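Local coordinates for protein nidogen-1 (Mus musculus, PDB 1GL4) that binds laminin tightly in basement membranes, also binds collagen IV and perlecan, and probably has a role in contacts between cells and matrix, at residues N35-G38 / C43-E46; K57-V62 / Q66-F71; Q153-I158 / L164-E169; Y188-H193 / S203-T208. All coordinates share one frame; numbering follows the deposited sequence.

Interaction 1: N35-G38 / C43-E46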
loop_
_atom_site.group_PDB
_atom_site.type_symbol
_atom_site.label_atom_id
_atom_site.label_comp_id
_atom_site.label_asym_id
_atom_site.label_seq_id
_atom_site.Cartn_x
_atom_site.Cartn_y
_atom_site.Cartn_z
ATOM N N ASN A 35 -18.392 -11.741 -8.753
ATOM C CA ASN A 35 -17.780 -10.516 -9.256
ATOM C C ASN A 35 -17.452 -9.475 -8.178
ATOM O O ASN A 35 -17.170 -8.303 -8.474
ATOM C CB ASN A 35 -18.665 -9.925 -10.350
ATOM C CG ASN A 35 -18.976 -10.941 -11.436
ATOM O OD1 ASN A 35 -18.067 -11.513 -12.045
ATOM N ND2 ASN A 35 -20.258 -11.185 -11.670
ATOM N N TYR A 36 -17.487 -9.916 -6.926
ATOM C CA TYR A 36 -17.144 -9.067 -5.790
ATOM C C TYR A 36 -16.213 -9.890 -4.901
ATOM O O TYR A 36 -16.304 -11.119 -4.885
ATOM C CB TYR A 36 -18.395 -8.657 -4.999
ATOM C CG TYR A 36 -19.231 -7.596 -5.683
ATOM C CD1 TYR A 36 -19.995 -7.901 -6.809
ATOM C CD2 TYR A 36 -19.217 -6.274 -5.235
ATOM C CE1 TYR A 36 -20.721 -6.912 -7.477
ATOM C CE2 TYR A 36 -19.939 -5.280 -5.896
ATOM C CZ TYR A 36 -20.687 -5.607 -7.015
ATOM O OH TYR A 36 -21.400 -4.630 -7.675
ATOM N N THR A 37 -15.303 -9.229 -4.189
ATOM C CA THR A 37 -14.393 -9.952 -3.299
ATOM C C THR A 37 -14.490 -9.377 -1.890
ATOM O O THR A 37 -14.839 -8.210 -1.711
ATOM C CB THR A 37 -12.921 -9.884 -3.788
ATOM O OG1 THR A 37 -12.476 -8.522 -3.808
ATOM C CG2 THR A 37 -12.804 -10.464 -5.185
ATOM N N GLY A 38 -14.189 -10.207 -0.894
ATOM C CA GLY A 38 -14.269 -9.771 0.488
ATOM C C GLY A 38 -14.687 -10.919 1.388
ATOM O O GLY A 38 -14.652 -12.075 0.972
ATOM N N CYS A 43 -17.502 -6.068 1.029
ATOM C CA CYS A 43 -17.240 -6.540 -0.333
ATOM C C CYS A 43 -16.953 -5.376 -1.282
ATOM O O CYS A 43 -17.510 -4.295 -1.118
ATOM C CB CYS A 43 -18.447 -7.322 -0.874
ATOM S SG CYS A 43 -19.015 -8.731 0.139
ATOM N N VAL A 44 -16.078 -5.603 -2.264
ATOM C CA VAL A 44 -15.752 -4.587 -3.270
ATOM C C VAL A 44 -15.749 -5.253 -4.649
ATOM O O VAL A 44 -15.436 -6.439 -4.775
ATOM C CB VAL A 44 -14.367 -3.930 -3.018
ATOM C CG1 VAL A 44 -14.375 -3.186 -1.689
ATOM C CG2 VAL A 44 -13.267 -4.984 -3.029
ATOM N N ALA A 45 -16.114 -4.492 -5.679
ATOM C CA ALA A 45 -16.165 -5.013 -7.042
ATOM C C ALA A 45 -14.789 -5.350 -7.599
ATOM O O ALA A 45 -13.828 -4.616 -7.384
ATOM C CB ALA A 45 -16.854 -4.001 -7.956
ATOM N N GLU A 46 -14.701 -6.458 -8.328
ATOM C CA GLU A 46 -13.437 -6.872 -8.921
ATOM C C GLU A 46 -12.951 -5.818 -9.919
ATOM O O GLU A 46 -13.763 -5.183 -10.595
ATOM C CB GLU A 46 -13.604 -8.215 -9.638
ATOM C CG GLU A 46 -14.099 -9.339 -8.739
ATOM C CD GLU A 46 -14.154 -10.677 -9.455
ATOM O OE1 GLU A 46 -14.683 -10.726 -10.586
ATOM O OE2 GLU A 46 -13.675 -11.680 -8.884
#
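Thr37 and Val44 sit opposite each other as the antiparallel hydrogen-bonded pair of a two-stranded hairpin, and backbone bonds supply its frame. Thr37 N binds Val44 O at 2.9 Å, and Val44 N returns a bond of equal length to Thr37 O. Past this pair Glu46 N reaches Asn35 O at 3.1 Å; that bond is straight, 171° at the hydrogen, although the donor stands well above the carbonyl plane. CA-H...O contacts, such as Cys43 CA to Thr37 O at 3.2 Å, add to these.

Aromatic packing forms one face. With Tyr36 CG anti to its own carbonyl carbon (chi1 -75°), the ring leans over the partner strand, and Ala45 CA lies 4.2 Å from its centroid in a CH-pi contact. Ala45 CB meets Tyr36 CE2, and the ring of His18 stacks on the same tyrosine.

On the face of Thr37 and Val44 the packing is mixed: the hydroxyl Thr37 OG1 lies 3.7 Å from the methyl Val44 CG2. The Glu46 chain, extended beyond CG, crosses Asn35 at a slant, bringing Glu46 OE1 within 3.4 Å of Asn35 CA; it crosses Thr37 at about a right angle, Glu46 CG meeting Thr37 CG2. At Gly38 the backbone angles call for glycine, since a CB would jam against the carbonyl O of Thr37 and crowd Cys43 CA.

The disulfide from Cys43 SG to Cys32 SG ties the second strand to the end of strand 28-32. It is the last bridge (5-6) of the EGF pattern, and the hairpin is the C-terminal two-stranded sheet of the EGF-like domain.

Interaction 2: K57-V62 / Q66-F71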
loop_
_atom_site.group_PDB
_atom_site.type_symbol
_atom_site.label_atom_id
_atom_site.label_comp_id
_atom_site.label_asym_id
_atom_site.label_seq_id
_atom_site.Cartn_x
_atom_site.Cartn_y
_atom_site.Cartn_z
ATOM N N LYS A 57 -0.452 9.189 14.201
ATOM C CA LYS A 57 0.130 9.918 15.325
ATOM C C LYS A 57 1.398 9.183 15.728
ATOM O O LYS A 57 1.458 7.952 15.669
ATOM C CB LYS A 57 -0.830 9.985 16.524
ATOM C CG LYS A 57 -0.965 8.687 17.298
ATOM C CD LYS A 57 -1.651 8.886 18.657
ATOM C CE LYS A 57 -3.105 9.324 18.525
ATOM N NZ LYS A 57 -3.795 9.360 19.859
ATOM N N GLY A 58 2.413 9.936 16.129
ATOM C CA GLY A 58 3.657 9.310 16.526
ATOM C C GLY A 58 4.429 10.041 17.612
ATOM O O GLY A 58 4.240 11.235 17.841
ATOM N N ARG A 59 5.288 9.286 18.286
ATOM C CA ARG A 59 6.161 9.779 19.350
ATOM C C ARG A 59 7.440 9.004 19.053
ATOM O O ARG A 59 7.616 7.876 19.517
ATOM C CB ARG A 59 5.603 9.389 20.723
ATOM C CG ARG A 59 6.458 9.821 21.911
ATOM C CD ARG A 59 5.888 9.264 23.212
ATOM N NE ARG A 59 6.779 9.471 24.354
ATOM C CZ ARG A 59 7.020 10.651 24.915
ATOM N NH1 ARG A 59 6.434 11.744 24.442
ATOM N NH2 ARG A 59 7.847 10.739 25.950
ATOM N N ILE A 60 8.324 9.607 18.266
ATOM C CA ILE A 60 9.546 8.932 17.845
ATOM C C ILE A 60 10.877 9.597 18.177
ATOM O O ILE A 60 11.118 10.750 17.813
ATOM C CB ILE A 60 9.500 8.697 16.314
ATOM C CG1 ILE A 60 8.271 7.849 15.967
ATOM C CG2 ILE A 60 10.774 8.006 15.845
ATOM C CD1 ILE A 60 7.999 7.721 14.495
ATOM N N PHE A 61 11.747 8.850 18.852
ATOM C CA PHE A 61 13.080 9.343 19.192
ATOM C C PHE A 61 13.989 9.028 17.995
ATOM O O PHE A 61 14.026 7.889 17.535
ATOM C CB PHE A 61 13.637 8.628 20.433
ATOM C CG PHE A 61 12.847 8.867 21.700
ATOM C CD1 PHE A 61 11.690 8.141 21.970
ATOM C CD2 PHE A 61 13.276 9.808 22.634
ATOM C CE1 PHE A 61 10.970 8.344 23.156
ATOM C CE2 PHE A 61 12.565 10.022 23.822
ATOM C CZ PHE A 61 11.409 9.287 24.082
ATOM N N VAL A 62 14.709 10.027 17.491
ATOM C CA VAL A 62 15.611 9.823 16.355
ATOM C C VAL A 62 17.069 9.738 16.814
ATOM O O VAL A 62 17.540 10.577 17.592
ATOM C CB VAL A 62 15.496 10.974 15.323
ATOM C CG1 VAL A 62 16.462 10.735 14.163
ATOM C CG2 VAL A 62 14.068 11.070 14.802
ATOM N N GLN A 66 17.121 12.434 23.242
ATOM C CA GLN A 66 16.371 12.097 24.449
ATOM C C GLN A 66 15.000 12.771 24.429
ATOM O O GLN A 66 14.189 12.579 25.331
ATOM C CB GLN A 66 17.147 12.517 25.703
ATOM C CG GLN A 66 18.502 11.833 25.845
ATOM C CD GLN A 66 18.405 10.317 25.775
ATOM O OE1 GLN A 66 17.706 9.690 26.571
ATOM N NE2 GLN A 66 19.109 9.721 24.816
ATOM N N VAL A 67 14.752 13.572 23.400
ATOM C CA VAL A 67 13.469 14.250 23.235
ATOM C C VAL A 67 12.868 13.721 21.935
ATOM O O VAL A 67 13.500 13.766 20.882
ATOM C CB VAL A 67 13.642 15.776 23.139
ATOM C CG1 VAL A 67 12.292 16.435 22.875
ATOM C CG2 VAL A 67 14.244 16.308 24.434
ATOM N N PRO A 68 11.632 13.216 21.987
ATOM C CA PRO A 68 11.026 12.688 20.767
ATOM C C PRO A 68 10.317 13.706 19.884
ATOM O O PRO A 68 9.925 14.782 20.339
ATOM C CB PRO A 68 10.059 11.647 21.312
ATOM C CG PRO A 68 9.505 12.359 22.520
ATOM C CD PRO A 68 10.758 12.988 23.154
ATOM N N VAL A 69 10.173 13.359 18.609
ATOM C CA VAL A 69 9.446 14.200 17.669
ATOM C C VAL A 69 8.015 13.687 17.812
ATOM O O VAL A 69 7.773 12.481 17.743
ATOM C CB VAL A 69 9.921 13.988 16.219
ATOM C CG1 VAL A 69 9.046 14.794 15.255
ATOM C CG2 VAL A 69 11.384 14.405 16.088
ATOM N N VAL A 70 7.076 14.598 18.027
ATOM C CA VAL A 70 5.687 14.216 18.212
ATOM C C VAL A 70 4.778 14.841 17.172
ATOM O O VAL A 70 4.875 16.031 16.884
ATOM C CB VAL A 70 5.185 14.640 19.618
ATOM C CG1 VAL A 70 3.739 14.204 19.819
ATOM C CG2 VAL A 70 6.075 14.031 20.691
ATOM N N PHE A 71 3.905 14.031 16.588
ATOM C CA PHE A 71 2.963 14.551 15.616
ATOM C C PHE A 71 1.631 13.827 15.737
ATOM O O PHE A 71 1.577 12.621 15.965
ATOM C CB PHE A 71 3.530 14.465 14.191
ATOM C CG PHE A 71 3.966 13.088 13.777
ATOM C CD1 PHE A 71 3.059 12.192 13.221
ATOM C CD2 PHE A 71 5.294 12.697 13.915
ATOM C CE1 PHE A 71 3.468 10.926 12.803
ATOM C CE2 PHE A 71 5.714 11.431 13.502
ATOM C CZ PHE A 71 4.797 10.544 12.944
HETATM O O HOH W 1 13.981 12.777 18.249
#
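Gly58 with Phe71 and Ile60 with Val69 form the two antiparallel hydrogen-bonded pairs here, on strands whose directions lie 171° apart. Each pair exchanges two bonds, the shortest being Gly58 N to Phe71 O at 2.8 Å. Toward the turn a water takes over: it accepts from Val62 N and donates to Val67 O, each at 2.9 Å.

Two CH-pi contacts hold the rings. Pro68 CB sits almost exactly above the centre of the Phe61 ring, 3.7 Å from the centroid, while Gln66 O comes to that ring's edge. Phe71 CG is wedged between its backbone N and carbonyl carbon (chi1 55°), which swings the ring across to lie over Gly58, whose CA is 4.1 Å from the centroid. Any side chain at Gly58 would collide with Phe71 CZ.

A cationic group also packs on an aliphatic ring: Arg59 extends from CG to NE and lays one guanidinium face on Pro68, with NH1 3.7 Å from Pro68 CG; Glu171 is a long, weak ionic partner.

On its other edge strand 49-62 is hydrogen-bonded through Lys57, Arg59 and Phe61 to residues 168-172, Ile60 packs on strand 173-174, and Val62 and Val69 rest on helix 96-99.

Interaction 3: Q153-I158 / L164-E169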
loop_
_atom_site.group_PDB
_atom_site.type_symbol
_atom_site.label_atom_id
_atom_site.label_comp_id
_atom_site.label_asym_id
_atom_site.label_seq_id
_atom_site.Cartn_x
_atom_site.Cartn_y
_atom_site.Cartn_z
ATOM N N GLN A 153 -1.931 -0.629 14.221
ATOM C CA GLN A 153 -2.877 -0.149 13.217
ATOM C C GLN A 153 -4.211 -0.870 13.327
ATOM O O GLN A 153 -4.258 -2.096 13.456
ATOM C CB GLN A 153 -2.297 -0.330 11.805
ATOM C CG GLN A 153 -1.282 0.750 11.394
ATOM C CD GLN A 153 -0.554 0.427 10.089
ATOM O OE1 GLN A 153 -0.167 1.326 9.335
ATOM N NE2 GLN A 153 -0.347 -0.852 9.830
ATOM N N GLN A 154 -5.294 -0.101 13.290
ATOM C CA GLN A 154 -6.636 -0.660 13.372
ATOM C C GLN A 154 -7.397 -0.357 12.089
ATOM O O GLN A 154 -7.452 0.795 11.648
ATOM C CB GLN A 154 -7.386 -0.070 14.567
ATOM C CG GLN A 154 -8.821 -0.570 14.712
ATOM C CD GLN A 154 -8.907 -2.071 14.951
ATOM O OE1 GLN A 154 -8.192 -2.620 15.794
ATOM N NE2 GLN A 154 -9.794 -2.739 14.216
ATOM N N PHE A 155 -7.969 -1.400 11.493
ATOM C CA PHE A 155 -8.739 -1.277 10.261
ATOM C C PHE A 155 -10.200 -1.551 10.610
ATOM O O PHE A 155 -10.518 -2.583 11.213
ATOM C CB PHE A 155 -8.237 -2.281 9.223
ATOM C CG PHE A 155 -6.789 -2.085 8.839
ATOM C CD1 PHE A 155 -5.767 -2.408 9.729
ATOM C CD2 PHE A 155 -6.452 -1.577 7.591
ATOM C CE1 PHE A 155 -4.426 -2.227 9.379
ATOM C CE2 PHE A 155 -5.115 -1.391 7.226
ATOM C CZ PHE A 155 -4.102 -1.717 8.125
ATOM N N SER A 156 -11.086 -0.642 10.218
ATOM C CA SER A 156 -12.501 -0.766 10.561
ATOM C C SER A 156 -13.493 -0.925 9.410
ATOM O O SER A 156 -14.625 -0.447 9.500
ATOM C CB SER A 156 -12.911 0.445 11.409
ATOM O OG SER A 156 -11.958 0.692 12.427
ATOM N N GLY A 157 -13.072 -1.589 8.339
ATOM C CA GLY A 157 -13.949 -1.806 7.203
ATOM C C GLY A 157 -14.225 -0.584 6.348
ATOM O O GLY A 157 -13.511 0.422 6.418
ATOM N N ILE A 158 -15.266 -0.682 5.527
ATOM C CA ILE A 158 -15.670 0.400 4.634
ATOM C C ILE A 158 -16.653 1.311 5.367
ATOM O O ILE A 158 -17.688 0.849 5.851
ATOM C CB ILE A 158 -16.353 -0.165 3.375
ATOM C CG1 ILE A 158 -15.419 -1.169 2.688
ATOM C CG2 ILE A 158 -16.695 0.966 2.408
ATOM C CD1 ILE A 158 -16.071 -1.948 1.568
ATOM N N LEU A 164 -12.084 2.823 2.749
ATOM C CA LEU A 164 -11.603 1.751 3.621
ATOM C C LEU A 164 -10.981 2.584 4.746
ATOM O O LEU A 164 -10.588 3.733 4.510
ATOM C CB LEU A 164 -10.530 0.898 2.934
ATOM C CG LEU A 164 -10.992 -0.249 2.018
ATOM C CD1 LEU A 164 -11.621 -1.344 2.857
ATOM C CD2 LEU A 164 -11.979 0.254 0.977
ATOM N N THR A 165 -10.885 2.033 5.952
ATOM C CA THR A 165 -10.347 2.799 7.075
ATOM C C THR A 165 -9.086 2.236 7.726
ATOM O O THR A 165 -8.892 1.020 7.787
ATOM C CB THR A 165 -11.420 2.964 8.163
ATOM O OG1 THR A 165 -11.923 1.673 8.534
ATOM C CG2 THR A 165 -12.569 3.825 7.647
ATOM N N ILE A 166 -8.233 3.136 8.217
ATOM C CA ILE A 166 -6.987 2.735 8.868
ATOM C C ILE A 166 -6.461 3.806 9.824
ATOM O O ILE A 166 -6.237 4.952 9.434
ATOM C CB ILE A 166 -5.890 2.400 7.817
ATOM C CG1 ILE A 166 -4.599 1.953 8.518
ATOM C CG2 ILE A 166 -5.612 3.619 6.936
ATOM C CD1 ILE A 166 -3.445 1.643 7.559
ATOM N N SER A 167 -6.287 3.420 11.085
ATOM C CA SER A 167 -5.769 4.307 12.127
ATOM C C SER A 167 -4.353 3.828 12.477
ATOM O O SER A 167 -4.154 2.645 12.759
ATOM C CB SER A 167 -6.669 4.232 13.362
ATOM O OG SER A 167 -6.153 5.013 14.423
ATOM N N THR A 168 -3.378 4.736 12.474
ATOM C CA THR A 168 -1.991 4.358 12.757
ATOM C C THR A 168 -1.363 5.047 13.969
ATOM O O THR A 168 -1.537 6.245 14.179
ATOM C CB THR A 168 -1.091 4.629 11.524
ATOM O OG1 THR A 168 -1.597 3.896 10.400
ATOM C CG2 THR A 168 0.360 4.197 11.792
ATOM N N GLU A 169 -0.627 4.270 14.761
ATOM C CA GLU A 169 0.054 4.785 15.947
ATOM C C GLU A 169 1.495 4.245 15.950
ATOM O O GLU A 169 1.704 3.038 15.834
ATOM C CB GLU A 169 -0.703 4.331 17.198
ATOM C CG GLU A 169 -0.226 4.950 18.492
ATOM C CD GLU A 169 -1.172 4.670 19.653
ATOM O OE1 GLU A 169 -0.911 5.187 20.762
ATOM O OE2 GLU A 169 -2.172 3.941 19.455
#
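Phe155 and Ile166 lie side by side in a beta hairpin of the nidogen G2 beta-barrel, whose fold resembles that of green fluorescent protein, and they form the tight half of the contact. Ile166 covers one face of the ring, its CG1 4.0 Å from the Phe155 centroid, and Ile166 CD1 comes to 3.5 Å from Phe155 CZ. Both side chains are buried; Phe155 also stacks with Phe134 and touches Ile111 and Met115 of helix 107-115, while Ile166 leans on Val52.

The backbone pair of Gln154 and Ser167, antiparallel and hydrogen-bonded with Ser167 N at 2.9 Å from Gln154 O, joins this half to the more open face, where its own side chains lie. There Ser156 and Ser167 are exposed to solvent, and the Gln154 chain turns away from the hairpin so that its OE1 bonds to Thr135 OG1.

Thr165 spans the irregular part, where the register shifts by one residue. With chi1 at 54°, its hydroxyl points into the bend: Thr165 OG1 accepts from Ser156 N at 3.0 Å and donates to Gly157 O at 2.9 Å. Replacing it by a valine would probably leave Ser156 N and Gly157 O without the hydroxyl that ties them together, freeing this bend beside the metal loop to shift. Asp159, His161 and His163, the zinc ligands, lie in the connecting loop, and the Thr165 side chain is about 6 Å from the zinc ion. Beyond the shift Ile158 meets Leu164 in a single bridge, with Ile158 CG1 and Leu164 CD1 3.8 Å apart.

Interaction 4: Y188-H193 / S203-T208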
loop_
_atom_site.group_PDB
_atom_site.type_symbol
_atom_site.label_atom_id
_atom_site.label_comp_id
_atom_site.label_asym_id
_atom_site.label_seq_id
_atom_site.Cartn_x
_atom_site.Cartn_y
_atom_site.Cartn_z
ATOM N N TYR A 188 11.722 -8.728 -2.371
ATOM C CA TYR A 188 11.806 -9.723 -1.298
ATOM C C TYR A 188 10.509 -10.526 -1.165
ATOM O O TYR A 188 9.490 -10.186 -1.761
ATOM C CB TYR A 188 12.108 -9.028 0.040
ATOM C CG TYR A 188 11.016 -8.075 0.512
ATOM C CD1 TYR A 188 9.948 -8.529 1.296
ATOM C CD2 TYR A 188 11.042 -6.725 0.160
ATOM C CE1 TYR A 188 8.931 -7.656 1.717
ATOM C CE2 TYR A 188 10.026 -5.839 0.580
ATOM C CZ TYR A 188 8.979 -6.314 1.357
ATOM O OH TYR A 188 8.001 -5.449 1.801
ATOM N N THR A 189 10.567 -11.601 -0.388
ATOM C CA THR A 189 9.403 -12.443 -0.139
ATOM C C THR A 189 9.216 -12.537 1.372
ATOM O O THR A 189 10.185 -12.425 2.128
ATOM C CB THR A 189 9.593 -13.881 -0.705
ATOM O OG1 THR A 189 10.708 -14.505 -0.059
ATOM C CG2 THR A 189 9.847 -13.840 -2.211
ATOM N N GLU A 190 7.970 -12.726 1.802
ATOM C CA GLU A 190 7.633 -12.843 3.225
ATOM C C GLU A 190 6.654 -13.985 3.412
ATOM O O GLU A 190 5.771 -14.184 2.579
ATOM C CB GLU A 190 6.933 -11.587 3.748
ATOM C CG GLU A 190 7.776 -10.371 3.981
ATOM C CD GLU A 190 6.970 -9.292 4.688
ATOM O OE1 GLU A 190 5.902 -8.919 4.157
ATOM O OE2 GLU A 190 7.394 -8.827 5.771
ATOM N N LEU A 191 6.791 -14.718 4.512
ATOM C CA LEU A 191 5.878 -15.820 4.793
ATOM C C LEU A 191 4.873 -15.422 5.871
ATOM O O LEU A 191 5.247 -14.930 6.938
ATOM C CB LEU A 191 6.654 -17.064 5.233
ATOM C CG LEU A 191 7.612 -17.636 4.179
ATOM C CD1 LEU A 191 8.294 -18.889 4.721
ATOM C CD2 LEU A 191 6.841 -17.962 2.907
ATOM N N TYR A 192 3.594 -15.631 5.572
ATOM C CA TYR A 192 2.517 -15.306 6.495
ATOM C C TYR A 192 1.873 -16.607 6.969
ATOM O O TYR A 192 1.270 -17.333 6.177
ATOM C CB TYR A 192 1.476 -14.408 5.803
ATOM C CG TYR A 192 1.950 -12.977 5.592
ATOM C CD1 TYR A 192 2.953 -12.678 4.667
ATOM C CD2 TYR A 192 1.434 -11.935 6.361
ATOM C CE1 TYR A 192 3.440 -11.359 4.516
ATOM C CE2 TYR A 192 1.912 -10.620 6.225
ATOM C CZ TYR A 192 2.915 -10.341 5.303
ATOM O OH TYR A 192 3.397 -9.049 5.184
ATOM N N HIS A 193 2.012 -16.886 8.265
ATOM C CA HIS A 193 1.476 -18.099 8.886
ATOM C C HIS A 193 0.092 -17.881 9.503
ATOM O O HIS A 193 -0.107 -16.951 10.288
ATOM C CB HIS A 193 2.449 -18.591 9.965
ATOM C CG HIS A 193 3.845 -18.798 9.466
ATOM N ND1 HIS A 193 4.205 -19.875 8.682
ATOM C CD2 HIS A 193 4.956 -18.032 9.583
ATOM C CE1 HIS A 193 5.475 -19.760 8.334
ATOM N NE2 HIS A 193 5.954 -18.650 8.867
ATOM N N SER A 203 10.512 -11.265 9.499
ATOM C CA SER A 203 11.423 -11.157 8.370
ATOM C C SER A 203 12.607 -10.242 8.661
ATOM O O SER A 203 12.444 -9.150 9.206
ATOM C CB SER A 203 10.651 -10.638 7.147
ATOM O OG SER A 203 11.515 -10.307 6.072
ATOM N N THR A 204 13.798 -10.707 8.297
ATOM C CA THR A 204 15.023 -9.938 8.485
ATOM C C THR A 204 15.491 -9.538 7.089
ATOM O O THR A 204 15.774 -10.402 6.261
ATOM C CB THR A 204 16.111 -10.783 9.188
ATOM O OG1 THR A 204 15.621 -11.225 10.462
ATOM C CG2 THR A 204 17.380 -9.957 9.410
ATOM N N ARG A 205 15.552 -8.232 6.827
ATOM C CA ARG A 205 15.952 -7.723 5.518
ATOM C C ARG A 205 16.971 -6.592 5.607
ATOM O O ARG A 205 17.225 -6.046 6.680
ATOM C CB ARG A 205 14.724 -7.196 4.757
ATOM C CG ARG A 205 13.563 -8.161 4.654
ATOM C CD ARG A 205 12.568 -7.702 3.586
ATOM N NE ARG A 205 11.676 -6.626 4.017
ATOM C CZ ARG A 205 10.591 -6.804 4.770
ATOM N NH1 ARG A 205 10.255 -8.019 5.192
ATOM N NH2 ARG A 205 9.812 -5.770 5.068
ATOM N N GLU A 206 17.546 -6.229 4.467
ATOM C CA GLU A 206 18.514 -5.144 4.439
ATOM C C GLU A 206 17.993 -4.025 3.540
ATOM O O GLU A 206 17.131 -4.246 2.688
ATOM C CB GLU A 206 19.873 -5.640 3.925
ATOM C CG GLU A 206 19.916 -5.928 2.436
ATOM C CD GLU A 206 21.324 -6.207 1.918
ATOM O OE1 GLU A 206 21.502 -6.208 0.681
ATOM O OE2 GLU A 206 22.246 -6.427 2.736
ATOM N N TYR A 207 18.509 -2.820 3.753
ATOM C CA TYR A 207 18.134 -1.664 2.954
ATOM C C TYR A 207 19.388 -0.820 2.763
ATOM O O TYR A 207 20.321 -0.881 3.573
ATOM C CB TYR A 207 17.019 -0.864 3.644
ATOM C CG TYR A 207 17.354 -0.352 5.029
ATOM C CD1 TYR A 207 17.882 0.922 5.211
ATOM C CD2 TYR A 207 17.153 -1.149 6.157
ATOM C CE1 TYR A 207 18.203 1.397 6.484
ATOM C CE2 TYR A 207 17.478 -0.686 7.434
ATOM C CZ TYR A 207 18.003 0.583 7.588
ATOM O OH TYR A 207 18.365 1.034 8.837
ATOM N N THR A 208 19.424 -0.053 1.684
ATOM C CA THR A 208 20.589 0.768 1.388
ATOM C C THR A 208 20.322 2.252 1.540
ATOM O O THR A 208 19.283 2.744 1.107
ATOM C CB THR A 208 21.077 0.518 -0.048
ATOM O OG1 THR A 208 21.425 -0.860 -0.197
ATOM C CG2 THR A 208 22.304 1.389 -0.364
HETATM O O HOH W 2 11.760 -12.441 4.402
HETATM O O HOH W 3 6.975 -6.211 6.437
#
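Glu190 and Ser203 mark the closest backbone approach, CA to CA 6.6 Å, of two strands that run 168° apart with axes no nearer than 8.5 Å, so no backbone hydrogen bond crosses here. Side chains and water span the gap instead. The Arg205 guanidinium lies flat on the Tyr188 ring, planes 3° apart, and its CZ is 3.9 Å from the ring centroid, a cation-pi stack. Over the same ring face, Arg205 CD packs 3.5 Å from Tyr188 CG; the bend at chi3 (-79°) then carries the guanidinium along the ring.

Both strands belong to one long hairpin of the G2 beta-barrel: His193 still bonds Thr200 near the turn, whereas here Tyr188 pairs with Val253 and Ser203 with Trp227 on the outer sides.

Arg205 NH1 forms a salt bridge to Glu190 OE2 at 3.0 Å, meeting it from above the carboxylate plane, and also bonds Ser203 OG at 2.8 Å. A leucine in place of Arg205 would probably leave buried Glu190 without its ionic mate and the Tyr188 face without its flat cation. One water links Glu190 OE2 to Arg205 NH2, and another joins Thr189 O to Ser203 OG. Glu190 OE1 accepts from Tyr192 OH at 2.7 Å.

From the N terminus, the four contacts follow in series, none nesting in or crossing another. Interaction 1 closes the loop 39-42 in the EGF-like domain; the other three are hairpins of the G2 barrel. Interaction 2 closes the tight turn 63-65, interaction 3 the zinc-binding loop 159-163, and interaction 4 the longer return 194-202. Interaction 3 is the common neighbour: Val44 CG1 of interaction 1 packs 3.9 Å from Ile158 CD1, joining the two domains, while Lys57 N of interaction 2 probably bonds Thr168 O at 3.1 Å, where strands 49-62 and 164-171 run side by side. Interaction 4 stands apart, its nearest atoms about 10 Å from interaction 3.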